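Putative immunoglobulin-blocking virulence protein (Mycoplasma mycoides subsp. capri, PDB 7ADK) probably binds host immunoglobulin and blocks its action as a virulence factor, and is bound to a lipoprotein partner in this complex. Local coordinates at residues Lys222-Ile227 with Ser275-Lys280; Glu350-Asp355 with Asn529-Asn534; Thr686-Ser691 with Glu712-Ser717. All coordinates share one frame; numbering follows the deposited sequence.

Interaction 1 of 3, residues Lys222-Ile227 with Ser275-Lys280; sequences KELNDI and SKFQTK
The phenyl ring of F277 lies against the side chains of L224 and I227, and this small apolar cluster joins two connections between helices in a region of helices and loops. L224-D226 form a 3-10 turn that leads into helix 227-235; S275-T279 link helix 270-273 to helix 280-288. The turn is marked by two i to i+3 backbone bonds, from D226 N to E223 O (3.1 Å) and from I227 N to L224 O (3.2 Å). That spacing sets L224 and I227 three residues apart and on the same side, both with their CB directed at the other loop.

One ring atom receives both of them. L224 CD2 stands 4.3 Å from F277 CE1, and I227 CG2 comes equally near to that same CE1, at 4.3 Å. The two methyls approach it from directions roughly at a right angle to each other, and each meets the ring obliquely. The CB of F277 does not aim at the turn; with CG beside the backbone N (chi1 -75°), the ring is carried across so that its CE1 corner meets the turn.

Helix 280-288 adds to the cluster: the ring of W286 meets that of F277 with the planes inclined at about 45°, and I227 also touches Q282, I285 and W286. The 275-280 segment also borders the lipoprotein chain, where K280 NZ makes a salt bridge with D349 and S275 packs on V351, both of the lipoprotein.

T279 occupies the N-cap position of helix 280-288. Just ahead of it, the side chain of Q278 folds back on its own loop, its NE2 giving a weak, bent bond to K276 O at 3.2 Å.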
# COMPACT_ATOMS: atom_id res chain seq x y z
N LYS A 222 10.05 -23.13 51.38
CA LYS A 222 10.89 -24.03 50.56
C LYS A 222 12.39 -23.69 50.58
O LYS A 222 12.81 -22.60 50.96
CB LYS A 222 10.34 -24.10 49.12
CG LYS A 222 9.03 -24.89 49.06
CD LYS A 222 8.59 -25.21 47.62
CE LYS A 222 7.35 -26.08 47.64
NZ LYS A 222 7.01 -26.65 46.34
N GLU A 223 13.20 -24.68 50.21
CA GLU A 223 14.67 -24.64 50.09
C GLU A 223 15.17 -23.66 49.03
O GLU A 223 14.43 -23.24 48.14
CB GLU A 223 15.21 -26.06 49.82
CG GLU A 223 14.94 -26.63 48.42
CD GLU A 223 13.46 -26.81 48.05
OE1 GLU A 223 12.64 -27.09 48.95
OE2 GLU A 223 13.10 -26.67 46.86
N LEU A 224 16.45 -23.26 49.08
CA LEU A 224 17.00 -22.15 48.28
C LEU A 224 16.83 -22.32 46.76
O LEU A 224 16.69 -21.33 46.03
CB LEU A 224 18.47 -21.96 48.68
CG LEU A 224 19.12 -20.69 48.11
CD1 LEU A 224 20.04 -20.05 49.14
CD2 LEU A 224 19.96 -20.98 46.87
N ASN A 225 16.78 -23.55 46.25
CA ASN A 225 16.63 -23.85 44.83
C ASN A 225 15.22 -23.55 44.27
O ASN A 225 14.99 -23.74 43.08
CB ASN A 225 17.08 -25.29 44.55
CG ASN A 225 18.43 -25.58 45.16
OD1 ASN A 225 18.53 -26.08 46.27
ND2 ASN A 225 19.50 -25.24 44.50
N ASP A 226 14.29 -23.00 45.06
CA ASP A 226 13.06 -22.37 44.55
C ASP A 226 13.35 -21.08 43.74
O ASP A 226 12.47 -20.59 43.03
CB ASP A 226 12.00 -22.19 45.65
CG ASP A 226 12.25 -21.11 46.70
OD1 ASP A 226 13.14 -20.25 46.53
OD2 ASP A 226 11.51 -21.08 47.70
N ILE A 227 14.60 -20.60 43.74
CA ILE A 227 15.17 -19.70 42.73
C ILE A 227 14.82 -20.16 41.30
O ILE A 227 14.55 -19.31 40.44
CB ILE A 227 16.70 -19.62 42.96
CG1 ILE A 227 17.07 -18.69 44.13
CG2 ILE A 227 17.51 -19.23 41.72
CD1 ILE A 227 16.97 -17.19 43.85
N SER A 275 29.48 -19.25 43.88
CA SER A 275 29.94 -20.40 43.08
C SER A 275 28.84 -21.43 42.72
O SER A 275 29.06 -22.28 41.87
CB SER A 275 31.08 -21.10 43.82
OG SER A 275 30.65 -21.72 45.01
N LYS A 276 27.67 -21.37 43.35
CA LYS A 276 26.65 -22.43 43.37
C LYS A 276 25.38 -22.10 42.56
O LYS A 276 24.34 -22.71 42.79
CB LYS A 276 26.33 -22.84 44.82
CG LYS A 276 27.53 -23.09 45.76
CD LYS A 276 28.53 -24.16 45.28
CE LYS A 276 28.00 -25.59 45.28
NZ LYS A 276 28.04 -26.21 46.61
N PHE A 277 25.44 -21.15 41.62
CA PHE A 277 24.31 -20.78 40.76
C PHE A 277 24.45 -21.30 39.32
O PHE A 277 25.52 -21.26 38.71
CB PHE A 277 24.07 -19.28 40.78
CG PHE A 277 23.41 -18.81 42.05
CD1 PHE A 277 22.06 -19.14 42.30
CD2 PHE A 277 24.12 -18.05 42.99
CE1 PHE A 277 21.43 -18.71 43.48
CE2 PHE A 277 23.48 -17.61 44.16
CZ PHE A 277 22.14 -17.94 44.41
N GLN A 278 23.34 -21.80 38.79
CA GLN A 278 23.27 -22.50 37.49
C GLN A 278 23.13 -21.59 36.26
O GLN A 278 23.31 -22.05 35.13
CB GLN A 278 22.11 -23.51 37.52
CG GLN A 278 22.35 -24.73 38.42
CD GLN A 278 22.42 -24.41 39.90
OE1 GLN A 278 21.60 -23.68 40.44
NE2 GLN A 278 23.41 -24.88 40.61
N THR A 279 22.76 -20.32 36.44
CA THR A 279 22.48 -19.35 35.36
C THR A 279 22.75 -17.96 35.90
O THR A 279 22.49 -17.73 37.08
CB THR A 279 21.00 -19.43 34.92
OG1 THR A 279 20.56 -20.74 34.67
CG2 THR A 279 20.67 -18.64 33.67
N LYS A 280 23.15 -16.98 35.08
CA LYS A 280 23.39 -15.61 35.55
C LYS A 280 22.16 -14.98 36.18
O LYS A 280 22.24 -14.50 37.30
CB LYS A 280 23.96 -14.73 34.43
CG LYS A 280 25.40 -15.08 34.02
CD LYS A 280 26.44 -14.94 35.15
CE LYS A 280 26.65 -16.23 35.95
NZ LYS A 280 27.63 -16.05 37.02

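Interaction 2 of 3, residues Glu350-Asp355 with Asn529-Asn534; sequences EYRVFD and NTIDYN
R352 reaches D532 end-on, one terminal nitrogen to each carboxylate oxygen. NH1 donates to D532 OD1 at 2.9 Å with an almost straight N-H...O angle (177°), and NH2 to D532 OD2 at 2.7 Å. Both oxygens sit close to the guanidinium plane, yet the carboxylate is twisted 40° from it: NH2 meets OD2 on its syn side but well out of the carboxylate plane, and NH1 likewise comes to OD1 from above it.

D532 OD2 has further donors. N529 ND2 reaches it at 3.2 Å from the same face as R352 NH2, and R362 NE and Y505 OH bind it too. With two arginines at hand, D532 is probably kept ionised although buried. R352 NH1 also donates to N348 OD1, and N529 ND2 to S503 OG, so second-shell groups hold both donors in place.

The N529 amide lies over one face of the guanidinium, offset toward its rim, while I531 CG2 touches NH1 obliquely at 3.9 Å. R352 already heads for the loop from its CB, and its chain bends at chi3 (80°). The whole is a buried, bidentate arginine-aspartate salt bridge within a polar network, joining the exit of helix 339-351 to the loop after strand 516-517, beside strand 502-506.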
# COMPACT_ATOMS: atom_id res chain seq x y z
N GLU A 350 -13.14 24.79 30.60
CA GLU A 350 -13.66 26.08 30.13
C GLU A 350 -13.62 26.35 28.62
O GLU A 350 -14.42 27.17 28.17
CB GLU A 350 -13.00 27.22 30.92
CG GLU A 350 -11.77 27.84 30.24
CD GLU A 350 -11.01 28.83 31.13
OE1 GLU A 350 -10.97 28.67 32.37
OE2 GLU A 350 -10.45 29.80 30.57
N TYR A 351 -12.76 25.71 27.82
CA TYR A 351 -12.82 25.88 26.36
C TYR A 351 -13.83 24.94 25.73
O TYR A 351 -14.57 25.35 24.85
CB TYR A 351 -11.46 25.75 25.67
CG TYR A 351 -10.61 27.00 25.76
CD1 TYR A 351 -11.05 28.20 25.20
CD2 TYR A 351 -9.35 26.95 26.38
CE1 TYR A 351 -10.27 29.36 25.29
CE2 TYR A 351 -8.57 28.10 26.50
CZ TYR A 351 -9.04 29.31 25.97
OH TYR A 351 -8.30 30.43 26.13
N ARG A 352 -13.91 23.69 26.19
CA ARG A 352 -14.87 22.72 25.64
C ARG A 352 -16.31 23.13 25.93
O ARG A 352 -16.65 23.50 27.05
CB ARG A 352 -14.58 21.32 26.18
CG ARG A 352 -13.18 20.90 25.77
CD ARG A 352 -12.86 19.46 26.15
NE ARG A 352 -13.42 18.51 25.19
CZ ARG A 352 -12.82 17.42 24.75
NH1 ARG A 352 -11.76 16.92 25.30
NH2 ARG A 352 -13.29 16.84 23.70
N VAL A 353 -17.19 23.00 24.94
CA VAL A 353 -18.62 22.80 25.20
C VAL A 353 -18.82 21.32 25.54
O VAL A 353 -18.06 20.48 25.05
CB VAL A 353 -19.48 23.32 24.04
CG1 VAL A 353 -19.42 22.48 22.78
CG2 VAL A 353 -20.94 23.45 24.45
N PHE A 354 -19.75 20.99 26.43
CA PHE A 354 -19.75 19.71 27.15
C PHE A 354 -18.46 19.52 27.98
O PHE A 354 -17.75 18.52 27.89
CB PHE A 354 -20.11 18.53 26.24
CG PHE A 354 -21.32 18.76 25.35
CD1 PHE A 354 -22.54 19.15 25.91
CD2 PHE A 354 -21.22 18.57 23.96
CE1 PHE A 354 -23.67 19.33 25.11
CE2 PHE A 354 -22.35 18.75 23.15
CZ PHE A 354 -23.58 19.12 23.72
N ASP A 355 -18.15 20.53 28.79
CA ASP A 355 -16.99 20.61 29.68
C ASP A 355 -16.96 19.54 30.79
O ASP A 355 -17.99 18.98 31.16
CB ASP A 355 -16.98 21.99 30.35
CG ASP A 355 -18.21 22.23 31.23
OD1 ASP A 355 -19.33 22.34 30.69
OD2 ASP A 355 -18.07 22.32 32.46
N ASN A 529 -9.86 21.54 18.74
CA ASN A 529 -9.60 20.47 19.70
C ASN A 529 -8.28 19.76 19.38
O ASN A 529 -8.09 19.17 18.31
CB ASN A 529 -10.77 19.50 19.76
CG ASN A 529 -10.65 18.49 20.88
OD1 ASN A 529 -9.90 18.65 21.82
ND2 ASN A 529 -11.38 17.42 20.79
N THR A 530 -7.39 19.83 20.36
CA THR A 530 -5.98 19.39 20.34
C THR A 530 -5.67 18.36 21.43
O THR A 530 -4.65 17.67 21.40
CB THR A 530 -5.13 20.65 20.51
OG1 THR A 530 -3.77 20.38 20.27
CG2 THR A 530 -5.29 21.29 21.89
N ILE A 531 -6.59 18.25 22.39
CA ILE A 531 -6.75 17.14 23.33
C ILE A 531 -7.42 15.99 22.54
O ILE A 531 -7.58 16.11 21.34
CB ILE A 531 -7.53 17.68 24.55
CG1 ILE A 531 -6.71 18.80 25.23
CG2 ILE A 531 -7.88 16.63 25.61
CD1 ILE A 531 -7.46 19.64 26.25
N ASP A 532 -7.81 14.87 23.14
CA ASP A 532 -8.39 13.74 22.41
C ASP A 532 -7.41 13.15 21.37
O ASP A 532 -7.78 12.72 20.28
CB ASP A 532 -9.80 14.06 21.87
CG ASP A 532 -10.86 14.48 22.88
OD1 ASP A 532 -10.59 14.57 24.10
OD2 ASP A 532 -11.99 14.77 22.44
N TYR A 533 -6.12 13.17 21.71
CA TYR A 533 -5.01 12.59 20.96
C TYR A 533 -4.74 11.16 21.41
O TYR A 533 -4.26 10.92 22.52
CB TYR A 533 -3.79 13.49 21.16
CG TYR A 533 -2.50 12.95 20.61
CD1 TYR A 533 -2.18 13.14 19.25
CD2 TYR A 533 -1.58 12.32 21.46
CE1 TYR A 533 -0.92 12.75 18.77
CE2 TYR A 533 -0.32 11.94 20.99
CZ TYR A 533 0.02 12.18 19.64
OH TYR A 533 1.25 11.85 19.18
N ASN A 534 -5.05 10.19 20.55
CA ASN A 534 -5.16 8.77 20.90
C ASN A 534 -4.29 7.88 19.99
O ASN A 534 -4.75 6.83 19.53
CB ASN A 534 -6.65 8.38 20.96
CG ASN A 534 -7.41 8.96 22.13
OD1 ASN A 534 -6.89 9.28 23.17
ND2 ASN A 534 -8.68 9.08 22.02

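Interaction 3 of 3, residues Thr686-Ser691 with Glu712-Ser717; sequences TSIRIS and ESLRNS
S687 and L714 mark the closest approach of the two backbones, with their CA atoms 7.4 Å apart, where the chain entering strand 688-690 passes the short helix 712-715. The strand is the middle one of a three-stranded parallel sheet, and backbone bonds from I688 to K719 and I721 tie it to strand 720-722. T686 and S687 direct their CB atoms away from the helix, so at this point it faces their main chain: L714 CD2 rests 3.8 Å from T686 O and 4.5 Å from S687 C.

The side-chain part of the contact belongs to I688 and L714, which cross at about a right angle. Both leucine methyls take part, CD1 and CD2 each lying 4.1 Å from I688 CG1, so that the isoleucine methylene faces the fork of the leucine. Neither CB heads straight for its partner; in L714, CG lies beside the backbone N (chi1 -76°), which brings the branched end over to the strand. Helix 698-709 completes the apolar surroundings, with F708 touching both residues and L704 and Y707 packing on I688.

Away from the strand, polar bonds join residues of the short helix and its exit. E712 uses both carboxylate oxygens: S713 OG donates to E712 OE2 at 2.6 Å, approaching almost in line with the C-O bond, while N716 ND2 reaches E712 OE1 at 2.8 Å from above the carboxylate plane. N716 also packs on A260 of the lipoprotein chain.

Strand 688-690, helix 698-709 and strand 720-722 follow one another in sequence, and the two strands are parallel neighbours. The contact therefore belongs to a beta-alpha-beta crossover, with helix 712-715 forming the second, short helix of the connection and L714 packing against the start of the first strand.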
# COMPACT_ATOMS: atom_id res chain seq x y z
N THR A 686 11.14 16.27 -17.90
CA THR A 686 11.69 17.33 -18.77
C THR A 686 12.16 18.51 -17.89
O THR A 686 12.00 18.54 -16.68
CB THR A 686 10.69 17.68 -19.89
OG1 THR A 686 10.56 16.55 -20.72
CG2 THR A 686 11.08 18.81 -20.85
N SER A 687 12.85 19.45 -18.50
CA SER A 687 13.64 20.47 -17.81
C SER A 687 12.85 21.47 -16.96
O SER A 687 11.65 21.66 -17.11
CB SER A 687 14.37 21.28 -18.89
OG SER A 687 14.95 20.42 -19.85
N ILE A 688 13.58 22.24 -16.16
CA ILE A 688 13.13 23.58 -15.79
C ILE A 688 13.23 24.46 -17.04
O ILE A 688 14.34 24.68 -17.55
CB ILE A 688 13.98 24.15 -14.64
CG1 ILE A 688 13.82 23.27 -13.39
CG2 ILE A 688 13.61 25.61 -14.36
CD1 ILE A 688 14.58 23.79 -12.18
N ARG A 689 12.11 24.96 -17.55
CA ARG A 689 12.08 25.91 -18.66
C ARG A 689 12.22 27.31 -18.10
O ARG A 689 11.33 27.79 -17.42
CB ARG A 689 10.80 25.70 -19.48
CG ARG A 689 10.57 26.79 -20.55
CD ARG A 689 9.29 26.62 -21.36
NE ARG A 689 9.28 25.41 -22.21
CZ ARG A 689 8.36 25.12 -23.11
NH1 ARG A 689 7.38 25.93 -23.40
NH2 ARG A 689 8.39 24.00 -23.75
N ILE A 690 13.32 27.98 -18.43
CA ILE A 690 13.59 29.35 -18.03
C ILE A 690 13.13 30.26 -19.17
O ILE A 690 13.65 30.17 -20.29
CB ILE A 690 15.08 29.53 -17.68
CG1 ILE A 690 15.46 28.63 -16.48
CG2 ILE A 690 15.38 31.01 -17.38
CD1 ILE A 690 16.93 28.66 -16.08
N SER A 691 12.15 31.13 -18.92
CA SER A 691 11.62 32.10 -19.89
C SER A 691 12.06 33.54 -19.57
O SER A 691 12.50 33.85 -18.47
CB SER A 691 10.10 31.94 -20.00
OG SER A 691 9.45 32.29 -18.80
N GLU A 712 13.31 15.20 -6.45
CA GLU A 712 13.84 13.92 -6.94
C GLU A 712 13.85 13.82 -8.46
O GLU A 712 14.89 13.58 -9.08
CB GLU A 712 13.04 12.78 -6.29
CG GLU A 712 13.50 11.35 -6.63
CD GLU A 712 13.04 10.78 -7.99
OE1 GLU A 712 13.75 9.92 -8.55
OE2 GLU A 712 11.95 11.15 -8.49
N SER A 713 12.70 14.06 -9.09
CA SER A 713 12.51 13.77 -10.52
C SER A 713 13.16 14.81 -11.44
O SER A 713 13.15 14.65 -12.65
CB SER A 713 11.04 13.55 -10.82
OG SER A 713 10.40 12.85 -9.78
N LEU A 714 13.75 15.85 -10.86
CA LEU A 714 14.65 16.83 -11.49
C LEU A 714 16.12 16.53 -11.18
O LEU A 714 16.98 16.67 -12.05
CB LEU A 714 14.26 18.24 -11.03
CG LEU A 714 13.00 18.83 -11.69
CD1 LEU A 714 12.63 20.13 -10.99
CD2 LEU A 714 13.23 19.19 -13.13
N ARG A 715 16.43 16.07 -9.96
CA ARG A 715 17.77 15.70 -9.49
C ARG A 715 18.46 14.65 -10.35
O ARG A 715 19.68 14.69 -10.49
CB ARG A 715 17.65 15.16 -8.06
CG ARG A 715 18.96 15.18 -7.27
CD ARG A 715 18.85 14.37 -5.99
NE ARG A 715 17.75 14.81 -5.13
CZ ARG A 715 16.83 14.08 -4.54
NH1 ARG A 715 16.03 14.64 -3.69
NH2 ARG A 715 16.66 12.82 -4.75
N ASN A 716 17.68 13.73 -10.91
CA ASN A 716 18.15 12.57 -11.68
C ASN A 716 18.94 12.91 -12.97
O ASN A 716 19.75 12.09 -13.40
CB ASN A 716 16.95 11.66 -11.99
CG ASN A 716 16.39 10.94 -10.77
OD1 ASN A 716 16.97 10.95 -9.69
ND2 ASN A 716 15.27 10.28 -10.91
N SER A 717 18.74 14.08 -13.57
CA SER A 717 19.39 14.48 -14.83
C SER A 717 19.79 15.96 -14.93
O SER A 717 20.65 16.30 -15.73
CB SER A 717 18.50 14.11 -16.00
OG SER A 717 17.23 14.71 -15.87

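In the fold
From the N terminus the three contacts come in series, neither nesting nor crossing. Interaction 1 closes a loop of 47 residues next to the lipoprotein, its centre about 49 Å from that of the chain. Interaction 2 spans 173 residues: between its segments lie most of the mixed sheet, from strand 375-379 to strand 502-506, and strand 516-517, the first of the five-stranded parallel sheet. Interaction 3 closes only 20 residues, tying the middle strand of the C-terminal three-stranded sheet to the connection that leads to its neighbour. None touches another; the centres of interactions 1 and 3 lie about 71 Å apart, so each ties together a separate part of an extended molecule.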